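Side-chain contacts in membrane attack complex assembly inhibitor BGA71 (Borreliella bavariensis, PDB 6FMH), which inhibits assembly of the complement membrane attack complex and so probably shields this Lyme disease spirochaete from killing by its host: residues I61-Y66 and S106-I111; T85-L90 and Y94-F99; L115-E120 and S135-N140; A152-E157 and K181-T186. All coordinates share one frame; numbering follows the deposited sequence.

Contact 1 (I61-Y66 and S106-I111)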
loop_
_atom_site.group_PDB
_atom_site.type_symbol
_atom_site.label_atom_id
_atom_site.label_comp_id
_atom_site.label_asym_id
_atom_site.label_seq_id
_atom_site.Cartn_x
_atom_site.Cartn_y
_atom_site.Cartn_z
ATOM N N ILE A 61 0.452 13.478 -1.841
ATOM C CA ILE A 61 -0.019 14.781 -2.232
ATOM C C ILE A 61 -0.393 14.824 -3.716
ATOM O O ILE A 61 -1.493 15.252 -4.066
ATOM C CB ILE A 61 1.000 15.880 -1.866
ATOM C CG1 ILE A 61 1.051 16.055 -0.357
ATOM C CG2 ILE A 61 0.604 17.208 -2.457
ATOM C CD1 ILE A 61 2.327 16.684 0.184
ATOM N N LYS A 62 0.513 14.373 -4.566
ATOM C CA LYS A 62 0.296 14.322 -6.020
ATOM C C LYS A 62 -0.863 13.425 -6.474
ATOM O O LYS A 62 -1.544 13.749 -7.449
ATOM C CB LYS A 62 1.555 13.845 -6.733
ATOM C CG LYS A 62 2.674 14.865 -6.742
ATOM C CD LYS A 62 3.929 14.209 -7.272
ATOM C CE LYS A 62 5.087 15.156 -7.327
ATOM N NZ LYS A 62 6.365 14.387 -7.463
ATOM N N ARG A 63 -1.054 12.296 -5.797
ATOM C CA ARG A 63 -2.186 11.428 -6.127
ATOM C C ARG A 63 -3.474 12.233 -6.120
ATOM O O ARG A 63 -4.269 12.183 -7.056
ATOM C CB ARG A 63 -2.288 10.252 -5.157
ATOM C CG ARG A 63 -1.159 9.235 -5.262
ATOM C CD ARG A 63 -0.909 8.293 -4.029
ATOM N NE ARG A 63 -1.954 7.287 -4.042
ATOM C CZ ARG A 63 -2.252 6.420 -3.053
ATOM N NH1 ARG A 63 -1.527 6.331 -1.976
ATOM N NH2 ARG A 63 -3.264 5.584 -3.215
ATOM N N THR A 64 -3.674 13.014 -5.062
ATOM C CA THR A 64 -4.922 13.813 -4.952
ATOM C C THR A 64 -4.971 14.961 -5.917
ATOM O O THR A 64 -5.891 15.114 -6.659
ATOM C CB THR A 64 -5.173 14.332 -3.510
ATOM O OG1 THR A 64 -5.681 13.262 -2.691
ATOM C CG2 THR A 64 -6.236 15.394 -3.515
ATOM N N ILE A 65 -3.874 15.687 -5.986
ATOM C CA ILE A 65 -3.802 16.894 -6.832
ATOM C C ILE A 65 -3.918 16.562 -8.295
ATOM O O ILE A 65 -4.784 17.073 -8.977
ATOM C CB ILE A 65 -2.465 17.661 -6.620
ATOM C CG1 ILE A 65 -2.290 18.102 -5.169
ATOM C CG2 ILE A 65 -2.366 18.865 -7.559
ATOM C CD1 ILE A 65 -2.837 19.447 -4.860
ATOM N N TYR A 66 -3.045 15.674 -8.762
ATOM C CA TYR A 66 -2.926 15.356 -10.187
ATOM C C TYR A 66 -4.179 14.717 -10.683
ATOM O O TYR A 66 -4.616 14.970 -11.812
ATOM C CB TYR A 66 -1.757 14.420 -10.417
ATOM C CG TYR A 66 -0.356 15.045 -10.358
ATOM C CD1 TYR A 66 -0.089 16.179 -9.637
ATOM C CD2 TYR A 66 0.688 14.459 -11.052
ATOM C CE1 TYR A 66 1.169 16.706 -9.578
ATOM C CE2 TYR A 66 1.952 14.982 -11.025
ATOM C CZ TYR A 66 2.184 16.125 -10.288
ATOM O OH TYR A 66 3.460 16.627 -10.216
ATOM N N SER A 106 -4.626 14.917 3.821
ATOM C CA SER A 106 -5.614 14.250 4.667
ATOM C C SER A 106 -6.666 13.611 3.806
ATOM O O SER A 106 -7.180 12.552 4.105
ATOM C CB SER A 106 -6.241 15.282 5.623
ATOM O OG SER A 106 -5.221 15.801 6.516
ATOM N N ILE A 107 -7.022 14.297 2.738
ATOM C CA ILE A 107 -7.972 13.786 1.780
ATOM C C ILE A 107 -7.445 12.465 1.277
ATOM O O ILE A 107 -8.123 11.465 1.271
ATOM C CB ILE A 107 -8.209 14.808 0.668
ATOM C CG1 ILE A 107 -9.077 15.939 1.222
ATOM C CG2 ILE A 107 -8.926 14.182 -0.512
ATOM C CD1 ILE A 107 -8.967 17.234 0.444
ATOM N N GLN A 108 -6.174 12.453 0.936
ATOM C CA GLN A 108 -5.537 11.230 0.494
ATOM C C GLN A 108 -5.490 10.213 1.606
ATOM O O GLN A 108 -5.798 9.041 1.372
ATOM C CB GLN A 108 -4.127 11.509 0.025
ATOM C CG GLN A 108 -3.528 10.490 -0.945
ATOM C CD GLN A 108 -4.414 10.044 -2.118
ATOM O OE1 GLN A 108 -4.906 10.840 -2.875
ATOM N NE2 GLN A 108 -4.607 8.744 -2.249
ATOM N N TYR A 109 -5.015 10.535 2.788
ATOM C CA TYR A 109 -4.812 9.515 3.793
ATOM C C TYR A 109 -6.061 8.770 4.151
ATOM O O TYR A 109 -6.026 7.595 4.444
ATOM C CB TYR A 109 -4.129 10.047 5.070
ATOM C CG TYR A 109 -4.119 9.022 6.225
ATOM C CD1 TYR A 109 -3.228 7.967 6.228
ATOM C CD2 TYR A 109 -5.039 9.086 7.264
ATOM C CE1 TYR A 109 -3.245 7.032 7.223
ATOM C CE2 TYR A 109 -5.045 8.153 8.253
ATOM C CZ TYR A 109 -4.145 7.127 8.218
ATOM O OH TYR A 109 -4.102 6.178 9.171
ATOM N N ASP A 110 -7.158 9.465 4.179
ATOM C CA ASP A 110 -8.385 8.841 4.495
ATOM C C ASP A 110 -8.654 7.699 3.580
ATOM O O ASP A 110 -9.035 6.666 3.998
ATOM C CB ASP A 110 -9.494 9.857 4.420
ATOM C CG ASP A 110 -9.631 10.643 5.652
ATOM O OD1 ASP A 110 -8.834 10.550 6.538
ATOM O OD2 ASP A 110 -10.554 11.367 5.755
ATOM N N ILE A 111 -8.448 7.904 2.307
ATOM C CA ILE A 111 -8.683 6.906 1.303
ATOM C C ILE A 111 -7.779 5.728 1.497
ATOM O O ILE A 111 -8.140 4.629 1.269
ATOM C CB ILE A 111 -8.463 7.486 -0.102
ATOM C CG1 ILE A 111 -9.424 8.605 -0.402
ATOM C CG2 ILE A 111 -8.678 6.447 -1.165
ATOM C CD1 ILE A 111 -9.063 9.428 -1.589
#
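Gln108 reaches from helix 90-123 into the angle between Arg63 and Thr64 on helix 55-68, and its atoms can be followed outward one by one. CB already lies 3.6 Å from Thr64 OG1, and CG passes the same hydroxyl at 3.9 Å. The bend at chi2 (46°) then turns the amide toward Arg63, with CD 3.7 Å from Arg63 CB. At the tip the two amide atoms part company. Gln108 OE1 accepts a hydrogen bond of 2.5 Å from Thr64 OG1, the donor standing a little out of the carbonyl plane. Gln108 NE2 instead sits over the centre of one face of the Arg63 guanidinium, 3.4 Å from CZ, with the amide and guanidinium planes turned 39° apart; this is packing on a face, not a parallel stack. The guanidinium takes its polar partners elsewhere, NH1 binding Gln60 and forming a salt bridge with Asp112. Beside the hydrogen bond, Ile107 CG2 rests 4.0 Å from Thr64 OG1, and Arg148 and Phe151 of helix 127-163 cover both residues. A polar pair thus fastens a steep crossing (105°, axes 8.8 Å apart) in the buried middle of the all-helical fold of this Borrelia CRASP-1-like family.

Contact 2 (T85-L90 and Y94-F99)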
loop_
_atom_site.group_PDB
_atom_site.type_symbol
_atom_site.label_atom_id
_atom_site.label_comp_id
_atom_site.label_asym_id
_atom_site.label_seq_id
_atom_site.Cartn_x
_atom_site.Cartn_y
_atom_site.Cartn_z
ATOM N N THR A 85 3.800 31.462 -4.936
ATOM C CA THR A 85 3.485 32.829 -4.527
ATOM C C THR A 85 3.269 32.892 -3.000
ATOM O O THR A 85 3.884 33.704 -2.323
ATOM C CB THR A 85 2.211 33.300 -5.229
ATOM O OG1 THR A 85 2.324 33.012 -6.641
ATOM C CG2 THR A 85 1.934 34.773 -5.006
ATOM N N LEU A 86 2.384 32.039 -2.488
ATOM C CA LEU A 86 1.992 32.070 -1.078
ATOM C C LEU A 86 3.186 31.747 -0.202
ATOM O O LEU A 86 3.389 32.402 0.827
ATOM C CB LEU A 86 0.845 31.082 -0.782
ATOM C CG LEU A 86 -0.524 31.407 -1.362
ATOM C CD1 LEU A 86 -1.539 30.291 -1.156
ATOM C CD2 LEU A 86 -1.069 32.695 -0.793
ATOM N N TYR A 87 3.972 30.763 -0.634
ATOM C CA TYR A 87 5.174 30.338 0.072
ATOM C C TYR A 87 6.214 31.450 0.129
ATOM O O TYR A 87 6.832 31.684 1.160
ATOM C CB TYR A 87 5.810 29.133 -0.633
ATOM C CG TYR A 87 6.959 28.509 0.103
ATOM C CD1 TYR A 87 8.256 29.028 -0.004
ATOM C CD2 TYR A 87 6.768 27.410 0.907
ATOM C CE1 TYR A 87 9.324 28.477 0.690
ATOM C CE2 TYR A 87 7.836 26.842 1.571
ATOM C CZ TYR A 87 9.112 27.390 1.467
ATOM O OH TYR A 87 10.190 26.838 2.146
ATOM N N ASN A 88 6.411 32.147 -0.979
ATOM C CA ASN A 88 7.387 33.221 -1.008
ATOM C C ASN A 88 6.996 34.484 -0.257
ATOM O O ASN A 88 7.830 35.387 -0.112
ATOM C CB ASN A 88 7.760 33.575 -2.433
ATOM C CG ASN A 88 8.487 32.485 -3.097
ATOM O OD1 ASN A 88 9.217 31.740 -2.438
ATOM N ND2 ASN A 88 8.309 32.348 -4.397
ATOM N N LYS A 89 5.758 34.567 0.212
ATOM C CA LYS A 89 5.379 35.629 1.124
ATOM C C LYS A 89 5.306 35.082 2.525
ATOM O O LYS A 89 4.332 34.444 2.895
ATOM C CB LYS A 89 4.050 36.238 0.722
ATOM C CG LYS A 89 4.215 37.367 -0.288
ATOM C CD LYS A 89 4.523 38.661 0.434
ATOM C CE LYS A 89 4.556 39.849 -0.513
ATOM N NZ LYS A 89 4.801 41.097 0.258
ATOM N N LEU A 90 6.315 35.398 3.315
ATOM C CA LEU A 90 6.419 34.922 4.683
ATOM C C LEU A 90 5.089 34.983 5.431
ATOM O O LEU A 90 4.652 33.985 5.989
ATOM C CB LEU A 90 7.480 35.713 5.424
ATOM C CG LEU A 90 8.898 35.403 4.965
ATOM C CD1 LEU A 90 9.880 36.277 5.710
ATOM C CD2 LEU A 90 9.305 33.952 5.080
ATOM N N TYR A 94 2.401 29.809 5.575
ATOM C CA TYR A 94 1.706 28.750 6.303
ATOM C C TYR A 94 0.482 28.224 5.576
ATOM O O TYR A 94 0.118 27.068 5.692
ATOM C CB TYR A 94 1.304 29.252 7.700
ATOM C CG TYR A 94 0.073 30.121 7.715
ATOM C CD1 TYR A 94 0.136 31.468 7.378
ATOM C CD2 TYR A 94 -1.169 29.579 8.019
ATOM C CE1 TYR A 94 -1.005 32.265 7.381
ATOM C CE2 TYR A 94 -2.326 30.357 8.027
ATOM C CZ TYR A 94 -2.237 31.708 7.715
ATOM O OH TYR A 94 -3.393 32.465 7.707
ATOM N N THR A 95 -0.189 29.112 4.879
ATOM C CA THR A 95 -1.367 28.777 4.139
ATOM C C THR A 95 -1.062 27.795 3.003
ATOM O O THR A 95 -1.861 26.879 2.741
ATOM C CB THR A 95 -1.961 30.062 3.607
ATOM O OG1 THR A 95 -2.209 30.931 4.720
ATOM C CG2 THR A 95 -3.247 29.786 2.884
ATOM N N SER A 96 0.106 27.926 2.360
ATOM C CA SER A 96 0.511 26.963 1.356
ATOM C C SER A 96 0.763 25.642 2.017
ATOM O O SER A 96 0.374 24.593 1.523
ATOM C CB SER A 96 1.780 27.440 0.612
ATOM O OG SER A 96 2.842 27.728 1.502
ATOM N N LYS A 97 1.491 25.674 3.119
ATOM C CA LYS A 97 1.797 24.438 3.866
ATOM C C LYS A 97 0.547 23.746 4.362
ATOM O O LYS A 97 0.408 22.534 4.220
ATOM C CB LYS A 97 2.708 24.738 5.051
ATOM C CG LYS A 97 4.145 24.670 4.694
ATOM C CD LYS A 97 5.021 24.967 5.897
ATOM C CE LYS A 97 6.457 25.150 5.485
ATOM N NZ LYS A 97 7.117 26.273 6.180
ATOM N N GLU A 98 -0.350 24.506 4.964
ATOM C CA GLU A 98 -1.606 23.922 5.440
ATOM C C GLU A 98 -2.410 23.283 4.299
ATOM O O GLU A 98 -2.904 22.187 4.430
ATOM C CB GLU A 98 -2.443 24.962 6.224
ATOM C CG GLU A 98 -2.069 24.960 7.693
ATOM C CD GLU A 98 -2.589 26.149 8.471
ATOM O OE1 GLU A 98 -3.779 26.528 8.315
ATOM O OE2 GLU A 98 -1.826 26.621 9.331
ATOM N N PHE A 99 -2.561 24.002 3.185
ATOM C CA PHE A 99 -3.223 23.428 2.011
ATOM C C PHE A 99 -2.622 22.038 1.676
ATOM O O PHE A 99 -3.339 21.100 1.384
ATOM C CB PHE A 99 -3.101 24.397 0.827
ATOM C CG PHE A 99 -3.599 23.842 -0.449
ATOM C CD1 PHE A 99 -4.949 23.864 -0.739
ATOM C CD2 PHE A 99 -2.717 23.243 -1.362
ATOM C CE1 PHE A 99 -5.424 23.321 -1.942
ATOM C CE2 PHE A 99 -3.194 22.689 -2.545
ATOM C CZ PHE A 99 -4.546 22.728 -2.835
#
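Ser96 OG is held within its own helix by a hydrogen bond to the carbonyl oxygen of Arg93, and from there it also lies beside Tyr87, 3.8 Å from CA and 3.9 Å from CB. The first torsion (chi1 55°) places it there, between its own backbone N and carbonyl carbon. Relative to the Tyr87 ring the oxygen lies at the edge, near the plane, with CD2 the closest ring atom at 4.0 Å. The small serine allows close approach: its CB stands 4.0 Å from Leu86 CB, and the CA atoms of Leu86 and Ser96 are 5.8 Å apart. Such proximity belongs to a sharp turn between consecutive helices, here helix 73-88 and helix 90-123, which meet beside Lys89. Arg93, one turn before Lys97, strengthens the junction by bonding the Tyr87 carbonyl through NE and by a cation-pi contact with the Tyr87 ring. Phe45 of the short helix 43-46 meets the same ring edge-to-face. Flanking the serine, Thr95 CG2 touches Leu86 CD1 at 4.4 Å, while Leu86 also leans on Leu176 of helix 173-183. Lys97 contributes aliphatic carbon, CE approaching Tyr87 CE2 at 4.5 Å.

Contact 3 (L115-E120 and S135-N140)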
loop_
_atom_site.group_PDB
_atom_site.type_symbol
_atom_site.label_atom_id
_atom_site.label_comp_id
_atom_site.label_asym_id
_atom_site.label_seq_id
_atom_site.Cartn_x
_atom_site.Cartn_y
_atom_site.Cartn_z
ATOM N N LEU A 115 -8.364 1.507 2.905
ATOM C CA LEU A 115 -7.913 0.410 2.128
ATOM C C LEU A 115 -6.972 -0.394 2.956
ATOM O O LEU A 115 -6.866 -1.547 2.795
ATOM C CB LEU A 115 -7.249 0.898 0.867
ATOM C CG LEU A 115 -6.752 -0.249 0.031
ATOM C CD1 LEU A 115 -7.823 -1.098 -0.584
ATOM C CD2 LEU A 115 -5.854 0.320 -0.983
ATOM N N CYS A 116 -6.266 0.252 3.843
ATOM C CA CYS A 116 -5.368 -0.415 4.739
ATOM C C CYS A 116 -6.207 -1.323 5.651
ATOM O O CYS A 116 -5.775 -2.371 5.967
ATOM C CB CYS A 116 -4.436 0.598 5.488
ATOM S SG CYS A 116 -2.642 0.497 5.335
ATOM N N LEU A 117 -7.415 -0.919 5.998
ATOM C CA LEU A 117 -8.332 -1.599 6.913
ATOM C C LEU A 117 -9.298 -2.582 6.310
ATOM O O LEU A 117 -9.761 -3.446 6.960
ATOM C CB LEU A 117 -9.214 -0.573 7.589
ATOM C CG LEU A 117 -8.762 0.217 8.778
ATOM C CD1 LEU A 117 -9.729 1.313 9.075
ATOM C CD2 LEU A 117 -8.600 -0.693 9.942
ATOM N N ILE A 118 -9.639 -2.375 5.068
ATOM C CA ILE A 118 -10.356 -3.294 4.249
ATOM C C ILE A 118 -9.473 -4.463 3.911
ATOM O O ILE A 118 -9.946 -5.545 3.763
ATOM C CB ILE A 118 -10.787 -2.597 2.952
ATOM C CG1 ILE A 118 -11.822 -1.542 3.264
ATOM C CG2 ILE A 118 -11.299 -3.572 1.910
ATOM C CD1 ILE A 118 -12.653 -1.070 2.104
ATOM N N LYS A 119 -8.192 -4.228 3.753
ATOM C CA LYS A 119 -7.270 -5.293 3.526
ATOM C C LYS A 119 -7.162 -6.190 4.733
ATOM O O LYS A 119 -7.089 -7.369 4.591
ATOM C CB LYS A 119 -5.928 -4.742 3.093
ATOM C CG LYS A 119 -5.849 -4.370 1.635
ATOM C CD LYS A 119 -4.610 -3.597 1.371
ATOM C CE LYS A 119 -4.380 -3.377 -0.087
ATOM N NZ LYS A 119 -3.113 -2.686 -0.321
ATOM N N GLU A 120 -7.177 -5.624 5.926
ATOM C CA GLU A 120 -7.203 -6.351 7.182
ATOM C C GLU A 120 -8.366 -7.254 7.393
ATOM O O GLU A 120 -8.238 -8.245 7.998
ATOM C CB GLU A 120 -7.205 -5.373 8.334
ATOM C CG GLU A 120 -7.276 -6.006 9.713
ATOM C CD GLU A 120 -7.571 -5.028 10.772
ATOM O OE1 GLU A 120 -8.342 -4.178 10.517
ATOM O OE2 GLU A 120 -7.028 -5.106 11.844
ATOM N N SER A 135 -20.140 -3.160 6.107
ATOM C CA SER A 135 -20.939 -1.983 5.762
ATOM C C SER A 135 -20.208 -0.672 6.076
ATOM O O SER A 135 -20.206 0.267 5.262
ATOM C CB SER A 135 -22.283 -1.986 6.522
ATOM O OG SER A 135 -22.144 -1.550 7.881
ATOM N N GLU A 136 -19.586 -0.620 7.243
ATOM C CA GLU A 136 -18.949 0.589 7.698
ATOM C C GLU A 136 -17.719 0.966 6.875
ATOM O O GLU A 136 -17.489 2.146 6.540
ATOM C CB GLU A 136 -18.580 0.436 9.165
ATOM C CG GLU A 136 -17.791 1.612 9.744
ATOM C CD GLU A 136 -17.389 1.391 11.190
ATOM O OE1 GLU A 136 -17.873 0.422 11.814
ATOM O OE2 GLU A 136 -16.588 2.171 11.707
ATOM N N LEU A 137 -16.926 -0.034 6.550
ATOM C CA LEU A 137 -15.760 0.180 5.707
ATOM C C LEU A 137 -16.163 0.642 4.314
ATOM O O LEU A 137 -15.480 1.465 3.703
ATOM C CB LEU A 137 -14.939 -1.112 5.614
ATOM C CG LEU A 137 -14.267 -1.579 6.916
ATOM C CD1 LEU A 137 -13.721 -3.005 6.791
ATOM C CD2 LEU A 137 -13.184 -0.628 7.372
ATOM N N LEU A 138 -17.276 0.106 3.807
ATOM C CA LEU A 138 -17.732 0.482 2.483
ATOM C C LEU A 138 -18.243 1.888 2.464
ATOM O O LEU A 138 -18.049 2.634 1.500
ATOM C CB LEU A 138 -18.829 -0.469 2.027
ATOM C CG LEU A 138 -18.372 -1.884 1.721
ATOM C CD1 LEU A 138 -19.605 -2.717 1.473
ATOM C CD2 LEU A 138 -17.425 -1.930 0.536
ATOM N N MET A 139 -18.958 2.230 3.530
ATOM C CA MET A 139 -19.483 3.569 3.675
ATOM C C MET A 139 -18.325 4.568 3.796
ATOM O O MET A 139 -18.263 5.529 3.057
ATOM C CB MET A 139 -20.530 3.576 4.797
ATOM C CG MET A 139 -21.765 2.775 4.391
ATOM S SD MET A 139 -22.886 2.420 5.757
ATOM C CE MET A 139 -23.934 3.878 5.730
ATOM N N ASN A 140 -17.360 4.297 4.660
ATOM C CA ASN A 140 -16.188 5.135 4.785
ATOM C C ASN A 140 -15.431 5.292 3.480
ATOM O O ASN A 140 -14.929 6.374 3.147
ATOM C CB ASN A 140 -15.224 4.538 5.824
ATOM C CG ASN A 140 -15.742 4.685 7.253
ATOM O OD1 ASN A 140 -16.629 5.452 7.509
ATOM N ND2 ASN A 140 -15.199 3.905 8.172
#
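Packing of aliphatic side chains, Leu137 against Leu117 and Ile118, joins two successive long helices, 90-123 and 127-163, close to the turn that connects them; the centre of the contact lies about 19 Å from the centre of the chain. The two segments run in broadly opposite directions, as the arms of a helical hairpin do, and their CA atoms come nearest at Ile118 and Leu137, 6.6 Å apart. Within 135-140, Leu137 is the residue that makes the close contacts, and its atoms are shared between two neighbours. Its CB lies 3.9 Å from Ile118 CG1, while the isoleucine chain slides past the leucine in the opposite direction, bringing Ile118 CD1 to 4.2 Å from the same CB and 4.1 Å from the Leu137 carbonyl oxygen. The first torsion of Ile118 (chi1 -68°) sets CG1 anti to the carbonyl carbon and so delivers the longer branch, not CG2, to this meeting. At its outer end Leu137 forks over the neighbouring residue, Leu117: CD2 touches Leu117 CB at 4.0 Å and CD1 approaches the Leu117 carbonyl oxygen at 4.0 Å. Other faces of helix 90-123 are used differently. Leu115 packs on Ala17 and Leu20 of helix 12-36, and Cys116 forms a disulfide with Cys116 of the second subunit. The meeting side-chain atoms are all aliphatic carbon, resting on one another and on two main-chain carbonyl oxygens. With a modest 168 Å² buried in all, the contact probably rests on shape and the burial of apolar surface, since none of its touches is a directional bond.

Contact 4 (A152-E157 and K181-T186)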
loop_
_atom_site.group_PDB
_atom_site.type_symbol
_atom_site.label_atom_id
_atom_site.label_comp_id
_atom_site.label_asym_id
_atom_site.label_seq_id
_atom_site.Cartn_x
_atom_site.Cartn_y
_atom_site.Cartn_z
ATOM N N ALA A 152 -11.679 18.139 -5.682
ATOM C CA ALA A 152 -11.238 18.256 -7.066
ATOM C C ALA A 152 -12.099 19.273 -7.789
ATOM O O ALA A 152 -11.610 20.123 -8.543
ATOM C CB ALA A 152 -11.296 16.898 -7.742
ATOM N N LYS A 153 -13.405 19.175 -7.569
ATOM C CA LYS A 153 -14.335 20.110 -8.181
ATOM C C LYS A 153 -13.896 21.527 -7.755
ATOM O O LYS A 153 -13.562 22.351 -8.600
ATOM C CB LYS A 153 -15.748 19.795 -7.753
ATOM C CG LYS A 153 -16.827 20.223 -8.734
ATOM C CD LYS A 153 -16.991 19.202 -9.875
ATOM C CE LYS A 153 -18.091 19.657 -10.871
ATOM N NZ LYS A 153 -18.151 18.812 -12.104
ATOM N N LYS A 154 -13.739 21.719 -6.449
ATOM C CA LYS A 154 -13.275 22.962 -5.920
ATOM C C LYS A 154 -11.956 23.399 -6.481
ATOM O O LYS A 154 -11.780 24.571 -6.788
ATOM C CB LYS A 154 -13.135 22.892 -4.413
ATOM C CG LYS A 154 -13.206 24.264 -3.750
ATOM C CD LYS A 154 -14.640 24.658 -3.474
ATOM C CE LYS A 154 -14.784 26.117 -3.102
ATOM N NZ LYS A 154 -15.534 26.940 -4.099
ATOM N N LEU A 155 -11.013 22.467 -6.629
ATOM C CA LEU A 155 -9.675 22.796 -7.150
ATOM C C LEU A 155 -9.684 23.281 -8.623
ATOM O O LEU A 155 -8.900 24.162 -9.007
ATOM C CB LEU A 155 -8.747 21.624 -6.979
ATOM C CG LEU A 155 -7.259 21.807 -7.363
ATOM C CD1 LEU A 155 -6.631 23.020 -6.705
ATOM C CD2 LEU A 155 -6.474 20.573 -7.019
ATOM N N ASN A 156 -10.619 22.783 -9.420
ATOM C CA ASN A 156 -10.723 23.251 -10.809
ATOM C C ASN A 156 -11.309 24.647 -10.905
ATOM O O ASN A 156 -10.874 25.476 -11.733
ATOM C CB ASN A 156 -11.459 22.248 -11.637
ATOM C CG ASN A 156 -10.565 21.118 -12.000
ATOM O OD1 ASN A 156 -9.696 21.266 -12.835
ATOM N ND2 ASN A 156 -10.735 19.958 -11.328
ATOM N N GLU A 157 -12.267 24.895 -10.007
ATOM C CA GLU A 157 -12.873 26.203 -9.873
ATOM C C GLU A 157 -11.824 27.255 -9.434
ATOM O O GLU A 157 -11.831 28.399 -9.875
ATOM C CB GLU A 157 -14.062 26.205 -8.902
ATOM C CG GLU A 157 -14.271 27.632 -8.499
ATOM C CD GLU A 157 -15.160 27.832 -7.349
ATOM O OE1 GLU A 157 -15.238 26.962 -6.497
ATOM O OE2 GLU A 157 -15.773 28.881 -7.274
ATOM N N LYS A 181 -7.774 30.411 2.069
ATOM C CA LYS A 181 -8.291 30.195 3.418
ATOM C C LYS A 181 -9.808 29.866 3.434
ATOM O O LYS A 181 -10.237 28.957 4.142
ATOM C CB LYS A 181 -8.017 31.428 4.287
ATOM C CG LYS A 181 -6.685 31.373 4.992
ATOM C CD LYS A 181 -6.409 32.587 5.862
ATOM C CE LYS A 181 -5.933 33.769 5.028
ATOM N NZ LYS A 181 -5.421 34.902 5.867
ATOM N N GLU A 182 -10.607 30.643 2.692
ATOM C CA GLU A 182 -12.073 30.539 2.730
ATOM C C GLU A 182 -12.633 29.320 1.918
ATOM O O GLU A 182 -13.774 28.873 2.140
ATOM C CB GLU A 182 -12.751 31.903 2.384
ATOM C CG GLU A 182 -12.305 33.079 3.320
ATOM C CD GLU A 182 -12.461 32.808 4.846
ATOM O OE1 GLU A 182 -13.589 32.476 5.265
ATOM O OE2 GLU A 182 -11.472 32.923 5.648
ATOM N N ASN A 183 -11.828 28.757 1.009
ATOM C CA ASN A 183 -12.300 27.657 0.175
ATOM C C ASN A 183 -11.682 26.342 0.547
ATOM O O ASN A 183 -12.008 25.311 -0.018
ATOM C CB ASN A 183 -12.031 27.999 -1.273
ATOM C CG ASN A 183 -12.832 29.179 -1.706
ATOM O OD1 ASN A 183 -14.066 29.065 -1.955
ATOM N ND2 ASN A 183 -12.168 30.301 -1.910
ATOM N N TYR A 184 -10.719 26.379 1.453
ATOM C CA TYR A 184 -10.101 25.159 1.915
ATOM C C TYR A 184 -9.978 25.147 3.419
ATOM O O TYR A 184 -8.919 24.873 3.943
ATOM C CB TYR A 184 -8.757 24.984 1.178
ATOM C CG TYR A 184 -8.969 24.892 -0.342
ATOM C CD1 TYR A 184 -9.354 23.709 -0.928
ATOM C CD2 TYR A 184 -8.813 25.981 -1.140
ATOM C CE1 TYR A 184 -9.541 23.615 -2.285
ATOM C CE2 TYR A 184 -9.025 25.917 -2.499
ATOM C CZ TYR A 184 -9.384 24.733 -3.078
ATOM O OH TYR A 184 -9.554 24.662 -4.468
ATOM N N LYS A 185 -11.049 25.513 4.098
ATOM C CA LYS A 185 -11.054 25.772 5.541
ATOM C C LYS A 185 -10.679 24.555 6.319
ATOM O O LYS A 185 -9.833 24.579 7.220
ATOM C CB LYS A 185 -12.459 26.137 6.021
ATOM C CG LYS A 185 -12.819 27.610 5.906
ATOM C CD LYS A 185 -14.014 28.007 6.786
ATOM C CE LYS A 185 -13.927 29.434 7.360
ATOM N NZ LYS A 185 -15.267 30.120 7.436
ATOM N N THR A 186 -11.320 23.476 5.920
ATOM C CA THR A 186 -11.286 22.244 6.646
ATOM C C THR A 186 -11.528 21.045 5.672
ATOM O O THR A 186 -12.324 21.129 4.753
ATOM C CB THR A 186 -12.356 22.358 7.779
ATOM O OG1 THR A 186 -12.055 21.450 8.821
ATOM C CG2 THR A 186 -13.746 22.083 7.298
#
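Tyr184, with its ring carbon CG anti to the carbonyl carbon (chi1 -60°), and Lys154, with CG anti to the backbone N (chi1 -157°) and a bend at chi2 (86°), are brought together where the end of helix 173-183 docks on helix 127-163 in the helical bundle. The bend carries the lysine chain over toward Asn183, so that CE comes 3.2 Å from Asn183 OD1 and 3.8 Å from Asn183 CB; the two side chains cross at about a right angle. Asn183 ND2 is hydrogen-bonded to the carbonyl oxygen of Tyr179. Lys154 NZ is paired with Glu157 of its own helix, although the modelled separation is too short to be trusted. Nearer the backbone, Lys154 CG packs on the tyrosine, 3.9 Å from Tyr184 CZ. The phenol then ends against the helix: its oxygen is hydrogen-bonded to Thr158 OG1, which is also bonded to the Lys154 carbonyl, so one hydroxyl serves as a relay between ring and main chain. Phe99 meets the tyrosine ring edge-to-face and covers it from helix 90-123. Leu155 crosses the phenol at about a right angle, and both its CB and its CD1 stand 4.0 Å from Tyr184 OH.

Overall arrangement
From the N terminus, contact 1 opens on helix 55-68 and closes on the middle of helix 90-123. Nested within its loop, contact 2 ties helix 73-88 to the start of that same long helix. Contact 3 follows in series, fastening the far end of helix 90-123 to the beginning of helix 127-163, and contact 4 comes last, joining helix 127-163 to the chain around 181-186. None cross. Helix 90-123 therefore acts as a spine for contacts 1 to 3, with contacts 2 and 3 on opposite sides of the chain's centre, their centres about 34 Å apart. Phe99 links three of the four, touching Ile65 of contact 1 and Tyr184 of contact 4.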